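Local structure of organophosphorus hydrolase (Pseudomonas pseudoalcaligenes, 4LE6) at residues Val218-His230 and Phe265-Ile279. The protein probably hydrolyses organophosphate triesters such as aryl dialkyl phosphates, using a pair of zinc ions held in a metallo-beta-lactamase fold. Residues are numbered along the deposited sequence; the frame is centred on the assembly and turned at random. Where two conformers were deposited one is given.
Sequences VSLVASPGHTPGH and FDVDSDQARQSRQRI. With ZN (zinc ion), chain J; EDO (1,2-ethanediol), chain H.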
loop_
_atom_site.group_PDB
_atom_site.type_symbol
_atom_site.label_atom_id
_atom_site.label_comp_id
_atom_site.label_asym_id
_atom_site.label_seq_id
_atom_site.Cartn_x
_atom_site.Cartn_y
_atom_site.Cartn_z
ATOM N N VAL A 218 12.527 15.446 17.850
ATOM C CA VAL A 218 12.803 14.015 17.985
ATOM C C VAL A 218 13.040 13.641 19.438
ATOM O O VAL A 218 13.874 14.239 20.114
ATOM C CB VAL A 218 14.020 13.592 17.165
ATOM C CG1 VAL A 218 14.107 12.073 17.121
ATOM C CG2 VAL A 218 13.916 14.150 15.750
ATOM N N SER A 219 12.305 12.639 19.904
ATOM C CA SER A 219 12.421 12.186 21.291
ATOM C C SER A 219 12.377 10.657 21.375
ATOM O O SER A 219 11.913 9.992 20.461
ATOM C CB SER A 219 11.309 12.783 22.149
ATOM O OG SER A 219 10.049 12.504 21.585
ATOM N N LEU A 220 12.874 10.122 22.483
ATOM C CA LEU A 220 12.909 8.687 22.731
ATOM C C LEU A 220 11.641 8.197 23.405
ATOM O O LEU A 220 11.150 8.829 24.327
ATOM C CB LEU A 220 14.068 8.374 23.672
ATOM C CG LEU A 220 15.378 8.076 22.964
ATOM C CD1 LEU A 220 15.769 9.238 22.064
ATOM C CD2 LEU A 220 16.453 7.797 24.002
ATOM N N VAL A 221 11.152 7.040 22.978
ATOM C CA VAL A 221 10.046 6.381 23.639
ATOM C C VAL A 221 10.501 4.961 23.974
ATOM O O VAL A 221 10.518 4.092 23.094
ATOM C CB VAL A 221 8.794 6.367 22.746
ATOM C CG1 VAL A 221 7.681 5.542 23.388
ATOM C CG2 VAL A 221 8.327 7.805 22.477
ATOM N N ALA A 222 10.896 4.732 25.230
ATOM C CA ALA A 222 11.388 3.415 25.640
ATOM C C ALA A 222 10.292 2.398 25.380
ATOM O O ALA A 222 9.133 2.692 25.662
ATOM C CB ALA A 222 11.774 3.410 27.128
ATOM N N SER A 223 10.650 1.231 24.840
ATOM C CA SER A 223 9.696 0.162 24.512
ATOM C C SER A 223 10.397 -1.184 24.739
ATOM O O SER A 223 10.523 -2.001 23.818
ATOM C CB SER A 223 9.227 0.261 23.046
ATOM O OG SER A 223 10.333 0.277 22.176
ATOM N N PRO A 224 10.886 -1.408 25.963
ATOM C CA PRO A 224 11.773 -2.553 26.227
ATOM C C PRO A 224 11.043 -3.885 26.112
ATOM O O PRO A 224 9.827 -3.913 26.264
ATOM C CB PRO A 224 12.232 -2.327 27.679
ATOM C CG PRO A 224 11.114 -1.499 28.311
ATOM C CD PRO A 224 10.591 -0.622 27.179
ATOM N N GLY A 225 11.764 -4.963 25.824
ATOM C CA GLY A 225 11.178 -6.295 25.839
ATOM C C GLY A 225 11.682 -7.142 24.688
ATOM O O GLY A 225 12.360 -8.152 24.913
ATOM N N HIS A 226 11.328 -6.753 23.465
ATOM C CA HIS A 226 11.828 -7.440 22.286
ATOM C C HIS A 226 13.353 -7.555 22.405
ATOM O O HIS A 226 13.912 -8.626 22.197
ATOM C CB HIS A 226 11.410 -6.690 21.027
ATOM C CG HIS A 226 11.962 -7.267 19.762
ATOM N ND1 HIS A 226 11.596 -8.501 19.269
ATOM C CD2 HIS A 226 12.837 -6.750 18.868
ATOM C CE1 HIS A 226 12.225 -8.720 18.125
ATOM N NE2 HIS A 226 12.990 -7.674 17.865
ATOM N N THR A 227 14.013 -6.449 22.748
ATOM C CA THR A 227 15.338 -6.505 23.364
ATOM C C THR A 227 15.307 -5.624 24.614
ATOM O O THR A 227 14.449 -4.749 24.742
ATOM C CB THR A 227 16.464 -5.992 22.452
ATOM O OG1 THR A 227 16.265 -4.601 22.183
ATOM C CG2 THR A 227 16.524 -6.769 21.146
ATOM N N PRO A 228 16.248 -5.843 25.537
ATOM C CA PRO A 228 16.264 -5.045 26.770
ATOM C C PRO A 228 16.298 -3.535 26.498
ATOM O O PRO A 228 15.588 -2.787 27.165
ATOM C CB PRO A 228 17.550 -5.503 27.468
ATOM C CG PRO A 228 17.810 -6.888 26.924
ATOM C CD PRO A 228 17.342 -6.830 25.498
ATOM N N GLY A 229 17.059 -3.106 25.494
ATOM C CA GLY A 229 17.185 -1.687 25.195
ATOM C C GLY A 229 16.249 -1.239 24.092
ATOM O O GLY A 229 16.394 -0.147 23.540
ATOM N N HIS A 230 15.273 -2.069 23.759
ATOM C CA HIS A 230 14.474 -1.766 22.585
ATOM C C HIS A 230 13.817 -0.390 22.737
ATOM O O HIS A 230 13.205 -0.112 23.763
ATOM C CB HIS A 230 13.408 -2.818 22.354
ATOM C CG HIS A 230 12.629 -2.571 21.116
ATOM N ND1 HIS A 230 11.520 -1.761 21.091
ATOM C CD2 HIS A 230 12.848 -2.964 19.842
ATOM C CE1 HIS A 230 11.053 -1.702 19.853
ATOM N NE2 HIS A 230 11.845 -2.422 19.081
ATOM N N PHE A 265 11.612 -14.912 19.417
ATOM C CA PHE A 265 12.887 -14.203 19.536
ATOM C C PHE A 265 12.772 -12.808 20.171
ATOM O O PHE A 265 13.722 -12.012 20.123
ATOM C CB PHE A 265 13.572 -14.150 18.173
ATOM C CG PHE A 265 14.007 -15.505 17.677
ATOM C CD1 PHE A 265 14.770 -16.343 18.476
ATOM C CD2 PHE A 265 13.629 -15.953 16.426
ATOM C CE1 PHE A 265 15.160 -17.597 18.029
ATOM C CE2 PHE A 265 14.022 -17.199 15.975
ATOM C CZ PHE A 265 14.785 -18.023 16.779
ATOM N N ASP A 266 11.625 -12.523 20.786
ATOM C CA ASP A 266 11.590 -11.506 21.825
ATOM C C ASP A 266 12.519 -11.992 22.942
ATOM O O ASP A 266 12.399 -13.128 23.394
ATOM C CB ASP A 266 10.175 -11.332 22.387
ATOM C CG ASP A 266 9.220 -10.701 21.401
ATOM O OD1 ASP A 266 9.653 -9.887 20.563
ATOM O OD2 ASP A 266 8.014 -11.016 21.473
ATOM N N VAL A 267 13.443 -11.152 23.398
ATOM C CA VAL A 267 14.318 -11.557 24.503
ATOM C C VAL A 267 13.514 -11.807 25.778
ATOM O O VAL A 267 13.780 -12.752 26.507
ATOM C CB VAL A 267 15.403 -10.510 24.794
ATOM C CG1 VAL A 267 16.193 -10.886 26.064
ATOM C CG2 VAL A 267 16.325 -10.375 23.590
ATOM N N ASP A 268 12.524 -10.959 26.018
ATOM C CA ASP A 268 11.629 -11.094 27.156
ATOM C C ASP A 268 10.182 -10.922 26.686
ATOM O O ASP A 268 9.704 -9.796 26.510
ATOM C CB ASP A 268 11.974 -10.035 28.198
ATOM C CG ASP A 268 11.205 -10.214 29.469
ATOM O OD1 ASP A 268 10.010 -10.615 29.416
ATOM O OD2 ASP A 268 11.816 -9.979 30.526
ATOM N N SER A 269 9.479 -12.033 26.499
ATOM C CA SER A 269 8.200 -11.999 25.782
ATOM C C SER A 269 7.087 -11.319 26.589
ATOM O O SER A 269 6.267 -10.588 26.023
ATOM C CB SER A 269 7.788 -13.410 25.354
ATOM O OG SER A 269 7.718 -14.280 26.463
ATOM N N ASP A 270 7.066 -11.555 27.903
ATOM C CA ASP A 270 6.128 -10.867 28.794
ATOM C C ASP A 270 6.300 -9.354 28.718
ATOM O O ASP A 270 5.341 -8.602 28.535
ATOM C CB ASP A 270 6.350 -11.298 30.241
ATOM C CG ASP A 270 5.951 -12.733 30.491
ATOM O OD1 ASP A 270 5.266 -13.319 29.626
ATOM O OD2 ASP A 270 6.316 -13.270 31.559
ATOM N N GLN A 271 7.541 -8.910 28.867
ATOM C CA GLN A 271 7.844 -7.489 28.793
ATOM C C GLN A 271 7.521 -6.918 27.402
ATOM O O GLN A 271 6.902 -5.847 27.271
ATOM C CB GLN A 271 9.312 -7.259 29.137
ATOM C CG GLN A 271 9.664 -5.797 29.232
ATOM C CD GLN A 271 11.082 -5.560 29.703
ATOM O OE1 GLN A 271 12.015 -6.231 29.264
ATOM N NE2 GLN A 271 11.254 -4.594 30.597
ATOM N N ALA A 272 7.952 -7.619 26.355
ATOM C CA ALA A 272 7.639 -7.187 24.986
ATOM C C ALA A 272 6.129 -7.040 24.818
ATOM O O ALA A 272 5.642 -6.078 24.223
ATOM C CB ALA A 272 8.178 -8.184 23.974
ATOM N N ARG A 273 5.382 -7.989 25.373
ATOM C CA ARG A 273 3.917 -7.944 25.302
ATOM C C ARG A 273 3.333 -6.744 26.066
ATOM O O ARG A 273 2.440 -6.052 25.559
ATOM C CB ARG A 273 3.329 -9.264 25.823
ATOM C CG ARG A 273 1.872 -9.189 26.230
ATOM C CD ARG A 273 1.236 -10.570 26.301
ATOM N NE ARG A 273 1.999 -11.564 27.054
ATOM C CZ ARG A 273 2.170 -11.555 28.373
ATOM N NH1 ARG A 273 1.662 -10.583 29.117
ATOM N NH2 ARG A 273 2.875 -12.520 28.948
ATOM N N GLN A 274 3.825 -6.501 27.284
ATOM C CA GLN A 274 3.418 -5.301 28.035
ATOM C C GLN A 274 3.684 -3.981 27.271
ATOM O O GLN A 274 2.798 -3.087 27.138
ATOM C CB GLN A 274 4.132 -5.269 29.388
ATOM C CG GLN A 274 3.647 -4.159 30.320
ATOM C CD GLN A 274 4.452 -4.067 31.623
ATOM O OE1 GLN A 274 5.600 -4.508 31.692
ATOM N NE2 GLN A 274 3.853 -3.479 32.653
ATOM N N SER A 275 4.893 -3.862 26.738
ATOM C CA SER A 275 5.234 -2.684 25.934
ATOM C C SER A 275 4.335 -2.576 24.701
ATOM O O SER A 275 3.861 -1.489 24.354
ATOM C CB SER A 275 6.691 -2.755 25.502
ATOM O OG SER A 275 7.506 -2.841 26.647
ATOM N N ARG A 276 4.088 -3.698 24.038
ATOM C CA ARG A 276 3.181 -3.683 22.880
ATOM C C ARG A 276 1.766 -3.202 23.262
ATOM O O ARG A 276 1.204 -2.311 22.609
ATOM C CB ARG A 276 3.101 -5.063 22.239
ATOM C CG ARG A 276 2.054 -5.162 21.115
ATOM C CD ARG A 276 2.245 -6.411 20.259
ATOM N NE ARG A 276 2.354 -7.630 21.061
ATOM C CZ ARG A 276 3.492 -8.263 21.326
ATOM N NH1 ARG A 276 3.478 -9.355 22.064
ATOM N NH2 ARG A 276 4.650 -7.816 20.870
ATOM N N GLN A 277 1.196 -3.777 24.319
ATOM C CA GLN A 277 -0.132 -3.348 24.783
ATOM C C GLN A 277 -0.173 -1.842 25.059
ATOM O O GLN A 277 -1.091 -1.119 24.601
ATOM C CB GLN A 277 -0.520 -4.117 26.035
ATOM C CG GLN A 277 -0.845 -5.579 25.762
ATOM C CD GLN A 277 -2.270 -5.798 25.253
ATOM O OE1 GLN A 277 -2.947 -4.865 24.809
ATOM N NE2 GLN A 277 -2.730 -7.044 25.320
ATOM N N ARG A 278 0.841 -1.358 25.775
ATOM C CA ARG A 278 0.897 0.059 26.120
ATOM C C ARG A 278 1.024 0.954 24.889
ATOM O O ARG A 278 0.294 1.962 24.742
ATOM C CB ARG A 278 2.067 0.323 27.060
ATOM C CG ARG A 278 2.260 1.781 27.401
ATOM C CD ARG A 278 3.180 1.943 28.601
ATOM N NE ARG A 278 4.522 1.425 28.326
ATOM C CZ ARG A 278 5.479 2.102 27.702
ATOM N NH1 ARG A 278 6.663 1.541 27.508
ATOM N NH2 ARG A 278 5.265 3.337 27.271
ATOM N N ILE A 279 1.964 0.612 24.017
ATOM C CA ILE A 279 2.214 1.420 22.830
ATOM C C ILE A 279 0.996 1.403 21.894
ATOM O O ILE A 279 0.662 2.416 21.269
ATOM C CB ILE A 279 3.479 0.929 22.096
ATOM C CG1 ILE A 279 4.733 1.181 22.961
ATOM C CG2 ILE A 279 3.640 1.615 20.726
ATOM C CD1 ILE A 279 4.981 2.642 23.327
HETATM ZN ZN ZN J . 14.124 -7.347 16.303
HETATM C C1 EDO H . 15.260 2.325 26.203
HETATM O O1 EDO H . 14.768 3.620 25.845
HETATM C C2 EDO H . 14.130 1.316 26.349
HETATM O O2 EDO H . 14.651 0.002 26.169
HETATM O O HOH W 1 7.725 4.709 26.766
HETATM O O HOH W 2 14.324 -7.890 14.251
#
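His226 and Asp266 join a zinc-binding loop of the metallo-beta-lactamase fold to the approach of helix 269-286. The imidazole uses both nitrogens: NE2 binds a zinc ion that His139, His141 and Asp247 share, while ND1 donates to Asp266 OD1 at 2.7 Å. OD1 lies in the imidazole plane, though the carboxylate plane stands 83° to the ring, and OD2 of Asp266 accepts from Phe263 N; this second-shell grip fixes the ring's rotation and probably makes NE2 a stronger zinc ligand.

Further hydrogen bonds fasten the loop. Val267 N gives a nearly straight one to His226 O (2.8 Å), and Asp268 N donates to Gly225 O (3.0 Å). Asp268 also N-caps the helix, its OD1 accepting from Gln271 N. Ser275 OG, brought to the loop by a chi1 of -58°, donates to Pro224 O at 2.6 Å in the carbonyl plane; a short hydroxyl suits this close approach. In one of its two conformers, the long Arg278 donates a long bond from NH1 to Ala222 O (3.3 Å).

Packing is tight at Gly225, whose CA lies 3.5 Å from Ala272 N: a CB would strike that nitrogen and, at phi 140°, the carbonyl oxygen of Pro224. Ala272, with only a methyl group, brings CB to 3.5 Å from His226 N. Farther along, beside Leu243, apolar Ile279 CD1 lies 4.0 Å from Val221 CG1.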